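Local coordinates for protein SorB (Sorangium cellulosum, PDB 6B2V) that works in the biosynthesis of the polyketide antibiotic sorangicin, this fragment being the pyran synthase domain of module nine in a trans-acyltransferase assembly line, at residues Glu148-Arg153 with Asp185-Ala190; Ala110-Ala115 with Arg127-Phe132; Gln26-Val31 with Glu201-Asp206. One frame throughout, in Å; residues are numbered along the deposited sequence.

How the contacts relate
Contact 1 lies in the C-terminal half of the domain and contact 2 in the N-terminal half, their centres 33 Å apart; contact 3 joins the two halves and, along the chain, encloses both others. None of the three touches another. Contact 1 sets a short helix across a largely buried strand and mixes an arginine-glutamate salt bridge with aliphatic packing. Contact 2, partly buried near the open end of a hairpin, relies on main-chain hydrogen bonds plus a glycine lying over a phenylalanine ring. Contact 3, also partly buried, brings two loops together through rings and aliphatic carbons, while its polar ends are anchored largely by residues outside the two loops, Glu69 of helix 64-77 and Asp200.

Contact 1 (Glu148-Arg153 with Asp185-Ala190); sequences EAVRTR and DHEALA
Arg153 and Glu187 meet in a side-on salt bridge, the guanidinium giving NE and one terminal nitrogen to the two carboxylate oxygens. NE of Arg153 donates to Glu187 OE1 over 3.0 Å, and Arg153 NH2 reaches Glu187 OE2, also at 3.0 Å; a weak bond from NE to OE2 runs between them. The two flat groups are nearly coplanar, 30° apart, and both oxygens are met on their syn sides. Next to this bridge the contact turns apolar: Val150 CG1 lies against Leu189 CB at 3.9 Å, and the aliphatic CG of Arg151 touches Leu189 CD2 at 3.8 Å.

Arg153 CG stands between the backbone N and the carbonyl carbon (chi1 66°), and the chain then runs straight to NE, which lays one guanidinium face over Val150 CA. A water donates to Arg153 O at 2.8 Å and to Glu187 OE1 at 2.7 Å, tying the carboxylate to the main chain. Glu187 OE2 has a further partner, His252 NE2 on strand 250-255, so neighbouring strands share the buried acid. Val150 also packs on His252, and Leu189 on Val182 and Tyr250. The whole is a short helix crossing a strand at -120°, against the C-terminal hotdog fold predicted for this dehydratase-like domain.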
loop_
_atom_site.group_PDB
_atom_site.type_symbol
_atom_site.label_atom_id
_atom_site.label_comp_id
_atom_site.label_asym_id
_atom_site.label_seq_id
_atom_site.Cartn_x
_atom_site.Cartn_y
_atom_site.Cartn_z
ATOM N N GLU A 148 -18.221 10.156 12.462
ATOM C CA GLU A 148 -18.838 9.974 13.756
ATOM C C GLU A 148 -19.665 8.678 13.837
ATOM O O GLU A 148 -19.660 8.004 14.826
ATOM C CB GLU A 148 -19.639 11.198 14.210
ATOM C CG GLU A 148 -20.711 10.924 15.280
ATOM C CD GLU A 148 -20.196 10.599 16.682
ATOM O OE1 GLU A 148 -19.026 10.487 16.869
ATOM O OE2 GLU A 148 -21.046 10.446 17.540
ATOM N N ALA A 149 -20.356 8.365 12.752
ATOM C CA ALA A 149 -21.127 7.149 12.746
ATOM C C ALA A 149 -20.230 5.950 12.908
ATOM O O ALA A 149 -20.532 5.071 13.636
ATOM C CB ALA A 149 -21.903 7.042 11.469
ATOM N N VAL A 150 -19.108 5.965 12.222
ATOM C CA VAL A 150 -18.179 4.872 12.347
ATOM C C VAL A 150 -17.639 4.772 13.770
ATOM O O VAL A 150 -17.575 3.722 14.285
ATOM C CB VAL A 150 -16.986 5.001 11.397
ATOM C CG1 VAL A 150 -15.991 3.888 11.656
ATOM C CG2 VAL A 150 -17.415 4.981 9.963
ATOM N N ARG A 151 -17.322 5.898 14.401
ATOM C CA ARG A 151 -16.809 5.838 15.762
ATOM C C ARG A 151 -17.826 5.162 16.697
ATOM O O ARG A 151 -17.468 4.349 17.480
ATOM C CB ARG A 151 -16.609 7.249 16.382
ATOM C CG ARG A 151 -15.502 8.100 15.831
ATOM C CD ARG A 151 -15.323 9.376 16.708
ATOM N NE ARG A 151 -15.011 9.049 18.076
ATOM C CZ ARG A 151 -15.267 9.803 19.140
ATOM N NH1 ARG A 151 -15.864 10.953 19.008
ATOM N NH2 ARG A 151 -14.938 9.387 20.344
ATOM N N THR A 152 -19.091 5.470 16.553
ATOM C CA THR A 152 -20.118 4.908 17.411
ATOM C C THR A 152 -20.322 3.402 17.308
ATOM O O THR A 152 -20.811 2.839 18.230
ATOM C CB THR A 152 -21.474 5.632 17.314
ATOM O OG1 THR A 152 -22.088 5.289 16.109
ATOM C CG2 THR A 152 -21.301 7.121 17.424
ATOM N N ARG A 153 -19.905 2.816 16.202
ATOM C CA ARG A 153 -20.066 1.385 15.953
ATOM C C ARG A 153 -18.780 0.563 16.047
ATOM O O ARG A 153 -18.713 -0.512 15.623
ATOM C CB ARG A 153 -20.836 1.128 14.661
ATOM C CG ARG A 153 -20.156 1.552 13.393
ATOM C CD ARG A 153 -21.032 1.338 12.190
ATOM N NE ARG A 153 -20.295 1.555 10.980
ATOM C CZ ARG A 153 -20.583 2.481 10.097
ATOM N NH1 ARG A 153 -21.573 3.309 10.318
ATOM N NH2 ARG A 153 -19.860 2.569 9.025
ATOM N N ASP A 185 -16.021 -6.175 15.537
ATOM C CA ASP A 185 -15.562 -7.476 15.090
ATOM C C ASP A 185 -15.254 -7.529 13.610
ATOM O O ASP A 185 -14.702 -8.474 13.191
ATOM C CB ASP A 185 -16.518 -8.625 15.466
ATOM C CG ASP A 185 -17.893 -8.460 14.935
ATOM O OD1 ASP A 185 -18.199 -7.500 14.294
ATOM O OD2 ASP A 185 -18.682 -9.333 15.215
ATOM N N HIS A 186 -15.647 -6.525 12.841
ATOM C CA HIS A 186 -15.437 -6.520 11.410
ATOM C C HIS A 186 -15.067 -5.171 10.747
ATOM O O HIS A 186 -14.931 -5.097 9.598
ATOM C CB HIS A 186 -16.680 -7.020 10.690
ATOM C CG HIS A 186 -17.833 -6.101 10.839
ATOM N ND1 HIS A 186 -18.583 -6.054 11.978
ATOM C CD2 HIS A 186 -18.326 -5.149 10.025
ATOM C CE1 HIS A 186 -19.521 -5.144 11.840
ATOM N NE2 HIS A 186 -19.382 -4.577 10.666
ATOM N N GLU A 187 -14.870 -4.162 11.560
ATOM C CA GLU A 187 -14.579 -2.830 11.099
ATOM C C GLU A 187 -13.572 -2.158 12.054
ATOM O O GLU A 187 -13.521 -2.411 13.191
ATOM C CB GLU A 187 -15.910 -2.024 11.016
ATOM C CG GLU A 187 -15.911 -0.594 10.521
ATOM C CD GLU A 187 -17.321 -0.064 10.337
ATOM O OE1 GLU A 187 -18.201 -0.536 11.018
ATOM O OE2 GLU A 187 -17.506 0.817 9.514
ATOM N N ALA A 188 -12.758 -1.297 11.470
ATOM C CA ALA A 188 -11.782 -0.556 12.232
ATOM C C ALA A 188 -11.609 0.893 11.746
ATOM O O ALA A 188 -11.719 1.169 10.621
ATOM C CB ALA A 188 -10.436 -1.255 12.167
ATOM N N LEU A 189 -11.341 1.751 12.700
ATOM C CA LEU A 189 -11.075 3.139 12.450
ATOM C C LEU A 189 -9.827 3.616 13.219
ATOM O O LEU A 189 -9.742 3.560 14.400
ATOM C CB LEU A 189 -12.283 3.967 12.831
ATOM C CG LEU A 189 -12.244 5.445 12.503
ATOM C CD1 LEU A 189 -12.421 5.715 11.034
ATOM C CD2 LEU A 189 -13.273 6.193 13.344
ATOM N N ALA A 190 -8.885 4.097 12.436
ATOM C CA ALA A 190 -7.643 4.641 12.977
ATOM C C ALA A 190 -7.562 6.129 12.715
ATOM O O ALA A 190 -7.853 6.539 11.671
ATOM C CB ALA A 190 -6.430 3.994 12.333
HETATM O O HOH W 1 -18.816 -1.958 13.243
#

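Contact 2 (Ala110-Ala115 with Arg127-Phe132); sequences AESGRA and RGLLVF
The Phe132 ring carries Gly113 on one face: the glycine CA stands 3.5 Å from the ring centroid and only 5° off the ring normal, a CH-pi contact almost exactly over the centre. Arg114 comes in obliquely at the far end of the ring, where Phe132 CZ sits over the rim of one guanidinium face, 3.6 Å from Arg114 NH1. The planes of guanidinium and ring are 58° apart, so this is a slanted approach and no parallel stack. These groups lie at the open end of the antiparallel hairpin of strands 113-120 and 123-132, part of the predicted N-terminal hotdog fold.

Arg114 and Leu130 form the hydrogen-bonded pair, with Arg114 N donating to Leu130 O at 3.0 Å and Leu130 N to Arg114 O at 2.7 Å. Beyond them the ladder continues as Phe132 N bonds to Ser112 O at 3.0 Å, and Val131 CA makes a CA-H...O contact with the same oxygen. On the other side of Arg114-Leu130, away from Phe132, comes the non-hydrogen-bonded pair Ala115 and Leu129, whose side chains share a face of the sheet; Leu129 CD2 lies 4.2 Å from Ala115 CB and also touches Ala110. On the other face Leu130 packs onto Leu107 of strand 101-110.

Gly113, with a positive phi, brings its bare CA close against both Leu130 O and the Phe132 ring. Arg114 bends sharply at chi2 (-77°), which folds its chain back along the strand past the ring. Its NH1 thereby donates to Gly113 O at 3.0 Å from above the carbonyl plane, while Ala110 N reaches that oxygen from the opposite face.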
loop_
_atom_site.group_PDB
_atom_site.type_symbol
_atom_site.label_atom_id
_atom_site.label_comp_id
_atom_site.label_asym_id
_atom_site.label_seq_id
_atom_site.Cartn_x
_atom_site.Cartn_y
_atom_site.Cartn_z
ATOM N N ALA A 110 -1.235 -3.049 -22.037
ATOM C CA ALA A 110 -2.400 -3.777 -21.545
ATOM C C ALA A 110 -3.655 -2.950 -21.790
ATOM O O ALA A 110 -3.591 -1.778 -22.019
ATOM C CB ALA A 110 -2.304 -4.107 -20.068
ATOM N N GLU A 111 -4.797 -3.601 -21.708
ATOM C CA GLU A 111 -6.082 -2.946 -21.942
ATOM C C GLU A 111 -6.332 -1.857 -20.938
ATOM O O GLU A 111 -6.769 -0.823 -21.296
ATOM C CB GLU A 111 -7.215 -3.961 -21.959
ATOM C CG GLU A 111 -8.649 -3.439 -21.878
ATOM C CD GLU A 111 -9.649 -4.382 -22.523
ATOM O OE1 GLU A 111 -9.349 -5.567 -22.599
ATOM O OE2 GLU A 111 -10.720 -3.951 -22.952
ATOM N N SER A 112 -6.038 -2.097 -19.693
ATOM C CA SER A 112 -6.214 -1.066 -18.699
ATOM C C SER A 112 -5.266 0.120 -18.857
ATOM O O SER A 112 -5.511 1.168 -18.312
ATOM C CB SER A 112 -5.992 -1.648 -17.322
ATOM O OG SER A 112 -7.096 -2.400 -16.938
ATOM N N GLY A 113 -4.119 -0.140 -19.433
ATOM C CA GLY A 113 -3.084 0.837 -19.533
ATOM C C GLY A 113 -1.771 0.101 -19.697
ATOM O O GLY A 113 -1.253 -0.029 -20.758
ATOM N N ARG A 114 -1.178 -0.275 -18.575
ATOM C CA ARG A 114 0.048 -1.033 -18.609
ATOM C C ARG A 114 0.119 -2.102 -17.567
ATOM O O ARG A 114 -0.342 -1.928 -16.499
ATOM C CB ARG A 114 1.261 -0.178 -18.315
ATOM C CG ARG A 114 1.543 0.950 -19.249
ATOM C CD ARG A 114 2.174 0.452 -20.531
ATOM N NE ARG A 114 2.510 1.566 -21.390
ATOM C CZ ARG A 114 1.700 2.082 -22.306
ATOM N NH1 ARG A 114 0.529 1.584 -22.555
ATOM N NH2 ARG A 114 2.110 3.083 -23.014
ATOM N N ALA A 115 0.670 -3.224 -17.940
ATOM C CA ALA A 115 0.992 -4.219 -16.955
ATOM C C ALA A 115 2.380 -3.874 -16.399
ATOM O O ALA A 115 3.197 -3.364 -17.081
ATOM C CB ALA A 115 1.000 -5.609 -17.560
ATOM N N ARG A 127 3.676 -7.598 -9.260
ATOM C CA ARG A 127 3.088 -7.350 -10.542
ATOM C C ARG A 127 1.686 -6.807 -10.386
ATOM O O ARG A 127 1.092 -6.872 -9.377
ATOM C CB ARG A 127 3.061 -8.593 -11.404
ATOM C CG ARG A 127 1.974 -9.546 -11.035
ATOM C CD ARG A 127 1.905 -10.715 -11.957
ATOM N NE ARG A 127 0.604 -11.318 -11.909
ATOM C CZ ARG A 127 0.411 -12.608 -12.054
ATOM N NH1 ARG A 127 1.468 -13.363 -12.237
ATOM N NH2 ARG A 127 -0.796 -13.109 -11.995
ATOM N N GLY A 128 1.199 -6.234 -11.445
ATOM C CA GLY A 128 -0.119 -5.699 -11.453
ATOM C C GLY A 128 -0.433 -4.925 -12.710
ATOM O O GLY A 128 0.307 -4.970 -13.627
ATOM N N LEU A 129 -1.527 -4.181 -12.650
ATOM C CA LEU A 129 -1.978 -3.399 -13.780
ATOM C C LEU A 129 -2.105 -1.928 -13.429
ATOM O O LEU A 129 -2.731 -1.615 -12.508
ATOM C CB LEU A 129 -3.356 -3.851 -14.214
ATOM C CG LEU A 129 -3.570 -5.267 -14.711
ATOM C CD1 LEU A 129 -5.049 -5.543 -14.878
ATOM C CD2 LEU A 129 -2.860 -5.491 -16.022
ATOM N N LEU A 130 -1.497 -1.073 -14.211
ATOM C CA LEU A 130 -1.641 0.347 -14.044
ATOM C C LEU A 130 -2.781 0.805 -14.940
ATOM O O LEU A 130 -2.739 0.579 -16.107
ATOM C CB LEU A 130 -0.345 1.045 -14.410
ATOM C CG LEU A 130 0.816 0.890 -13.452
ATOM C CD1 LEU A 130 2.115 0.840 -14.183
ATOM C CD2 LEU A 130 0.908 2.017 -12.454
ATOM N N VAL A 131 -3.781 1.441 -14.347
ATOM C CA VAL A 131 -4.956 1.890 -15.039
ATOM C C VAL A 131 -4.828 3.368 -15.370
ATOM O O VAL A 131 -4.636 4.172 -14.513
ATOM C CB VAL A 131 -6.171 1.733 -14.136
ATOM C CG1 VAL A 131 -7.433 2.166 -14.843
ATOM C CG2 VAL A 131 -6.276 0.304 -13.620
ATOM N N PHE A 132 -4.945 3.639 -16.648
ATOM C CA PHE A 132 -4.812 4.953 -17.175
ATOM C C PHE A 132 -6.053 5.755 -16.917
ATOM O O PHE A 132 -7.092 5.267 -16.701
ATOM C CB PHE A 132 -4.618 4.868 -18.687
ATOM C CG PHE A 132 -3.223 4.515 -19.136
ATOM C CD1 PHE A 132 -2.242 4.204 -18.260
ATOM C CD2 PHE A 132 -2.923 4.473 -20.471
ATOM C CE1 PHE A 132 -0.992 3.880 -18.689
ATOM C CE2 PHE A 132 -1.678 4.174 -20.920
ATOM C CZ PHE A 132 -0.702 3.877 -20.028
#

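Contact 3 (Gln26-Val31 with Glu201-Asp206); sequences QRHPLV and EAFLLD
Phe203 is wedged among three side chains of Gln26-Val31, each meeting its ring differently. Pro29 lies over one face, its CG 4.0 Å from the ring centroid in a CH-pi contact, and its CB 3.7 Å from Phe203 CZ. Leu30 comes in at the edge, with CG 3.9 Å from Phe203 CE1. His28 holds CG trans to its backbone N (chi1 -171°), which carries the imidazole toward Phe203; the ring stands almost perpendicular to the phenyl plane, at 89°, but is displaced obliquely, bringing His28 CE1 to 4.0 Å from Phe203 CD1.

Ala202 adds a second point of contact. Its CB touches Pro29 CD at 3.7 Å and sits under one face of the Arg27 guanidinium, whose charge is met by Asp200 in a salt bridge. The imidazole is fixed from both nitrogens: Leu30 N donates to His28 ND1 at 3.0 Å within the type I turn His28-Val31, and NE2 bonds to Glu69 OE2 on helix 64-77. Glu69 also accepts from the backbone of Leu204 and Leu205, so one acid bonds to both loops. Here loops of the predicted N- and C-terminal hotdog folds meet, as suits the double-hotdog architecture of polyketide synthase dehydratases.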
loop_
_atom_site.group_PDB
_atom_site.type_symbol
_atom_site.label_atom_id
_atom_site.label_comp_id
_atom_site.label_asym_id
_atom_site.label_seq_id
_atom_site.Cartn_x
_atom_site.Cartn_y
_atom_site.Cartn_z
ATOM N N GLN A 26 12.659 13.601 -13.628
ATOM C CA GLN A 26 12.047 13.912 -12.332
ATOM C C GLN A 26 12.574 13.000 -11.255
ATOM O O GLN A 26 12.461 11.831 -11.392
ATOM C CB GLN A 26 10.528 13.740 -12.398
ATOM C CG GLN A 26 9.863 13.911 -11.043
ATOM C CD GLN A 26 8.582 13.078 -10.850
ATOM O OE1 GLN A 26 8.383 12.445 -9.794
ATOM N NE2 GLN A 26 7.710 13.086 -11.864
ATOM N N ARG A 27 13.202 13.531 -10.224
ATOM C CA ARG A 27 13.729 12.696 -9.173
ATOM C C ARG A 27 12.678 11.931 -8.362
ATOM O O ARG A 27 11.710 12.484 -7.990
ATOM C CB ARG A 27 14.518 13.604 -8.234
ATOM C CG ARG A 27 15.051 12.958 -6.979
ATOM C CD ARG A 27 15.520 13.969 -5.935
ATOM N NE ARG A 27 14.473 14.586 -5.129
ATOM C CZ ARG A 27 13.852 14.024 -4.093
ATOM N NH1 ARG A 27 14.092 12.781 -3.740
ATOM N NH2 ARG A 27 12.969 14.725 -3.422
ATOM N N HIS A 28 12.891 10.655 -8.130
ATOM C CA HIS A 28 12.013 9.904 -7.274
ATOM C C HIS A 28 12.850 8.909 -6.520
ATOM O O HIS A 28 13.654 8.270 -7.104
ATOM C CB HIS A 28 10.936 9.249 -8.089
ATOM C CG HIS A 28 9.867 8.633 -7.259
ATOM N ND1 HIS A 28 10.011 7.411 -6.667
ATOM C CD2 HIS A 28 8.640 9.068 -6.918
ATOM C CE1 HIS A 28 8.933 7.125 -5.979
ATOM N NE2 HIS A 28 8.081 8.111 -6.123
ATOM N N PRO A 29 12.596 8.686 -5.252
ATOM C CA PRO A 29 13.428 7.780 -4.468
ATOM C C PRO A 29 13.446 6.339 -4.980
ATOM O O PRO A 29 14.328 5.617 -4.679
ATOM C CB PRO A 29 12.788 7.817 -3.095
ATOM C CG PRO A 29 12.158 9.152 -3.042
ATOM C CD PRO A 29 11.637 9.398 -4.395
ATOM N N LEU A 30 12.402 5.958 -5.667
ATOM C CA LEU A 30 12.299 4.580 -6.135
ATOM C C LEU A 30 12.547 4.340 -7.610
ATOM O O LEU A 30 12.494 3.246 -8.046
ATOM C CB LEU A 30 10.969 3.955 -5.704
ATOM C CG LEU A 30 10.526 4.174 -4.264
ATOM C CD1 LEU A 30 9.135 3.627 -4.105
ATOM C CD2 LEU A 30 11.457 3.535 -3.259
ATOM N N VAL A 31 12.725 5.385 -8.377
ATOM C CA VAL A 31 12.990 5.255 -9.778
ATOM C C VAL A 31 14.176 6.112 -10.148
ATOM O O VAL A 31 14.051 7.267 -10.221
ATOM C CB VAL A 31 11.793 5.743 -10.572
ATOM C CG1 VAL A 31 12.064 5.633 -12.040
ATOM C CG2 VAL A 31 10.571 4.957 -10.191
ATOM N N GLU A 201 8.992 14.710 -0.415
ATOM C CA GLU A 201 7.812 15.149 -1.158
ATOM C C GLU A 201 7.733 14.607 -2.573
ATOM O O GLU A 201 6.814 14.820 -3.272
ATOM C CB GLU A 201 7.561 16.665 -1.067
ATOM C CG GLU A 201 7.292 17.079 0.372
ATOM C CD GLU A 201 7.092 18.568 0.540
ATOM O OE1 GLU A 201 7.680 19.091 1.510
ATOM O OE2 GLU A 201 6.398 19.140 -0.276
ATOM N N ALA A 202 8.772 13.895 -2.977
ATOM C CA ALA A 202 8.758 13.224 -4.267
ATOM C C ALA A 202 7.765 12.060 -4.300
ATOM O O ALA A 202 7.215 11.700 -5.321
ATOM C CB ALA A 202 10.130 12.755 -4.653
ATOM N N PHE A 203 7.551 11.483 -3.138
ATOM C CA PHE A 203 6.599 10.396 -3.031
ATOM C C PHE A 203 5.151 10.872 -3.177
ATOM O O PHE A 203 4.842 11.894 -2.643
ATOM C CB PHE A 203 6.667 9.766 -1.641
ATOM C CG PHE A 203 7.837 8.864 -1.380
ATOM C CD1 PHE A 203 8.064 7.739 -2.116
ATOM C CD2 PHE A 203 8.643 9.085 -0.317
ATOM C CE1 PHE A 203 9.101 6.900 -1.819
ATOM C CE2 PHE A 203 9.688 8.271 -0.020
ATOM C CZ PHE A 203 9.915 7.169 -0.778
ATOM N N LEU A 204 4.314 10.196 -3.937
ATOM C CA LEU A 204 2.908 10.507 -3.928
ATOM C C LEU A 204 2.390 9.801 -2.664
ATOM O O LEU A 204 1.880 10.432 -1.765
ATOM C CB LEU A 204 2.201 10.032 -5.145
ATOM C CG LEU A 204 0.696 10.244 -5.169
ATOM C CD1 LEU A 204 0.274 11.624 -4.727
ATOM C CD2 LEU A 204 0.150 9.954 -6.534
ATOM N N LEU A 205 2.622 8.499 -2.591
ATOM C CA LEU A 205 2.345 7.752 -1.374
ATOM C C LEU A 205 3.670 7.300 -0.716
ATOM O O LEU A 205 4.233 6.354 -1.131
ATOM C CB LEU A 205 1.495 6.527 -1.648
ATOM C CG LEU A 205 1.010 5.727 -0.440
ATOM C CD1 LEU A 205 0.220 6.581 0.534
ATOM C CD2 LEU A 205 0.196 4.557 -0.896
ATOM N N ASP A 206 4.087 7.995 0.328
ATOM C CA ASP A 206 5.237 7.646 1.112
ATOM C C ASP A 206 4.906 6.298 1.748
ATOM O O ASP A 206 3.865 6.095 2.230
ATOM C CB ASP A 206 5.434 8.685 2.261
ATOM C CG ASP A 206 6.721 8.492 3.090
ATOM O OD1 ASP A 206 7.002 7.489 3.732
ATOM O OD2 ASP A 206 7.477 9.400 3.185
HETATM O O HOH W 2 7.101 12.808 -7.733
#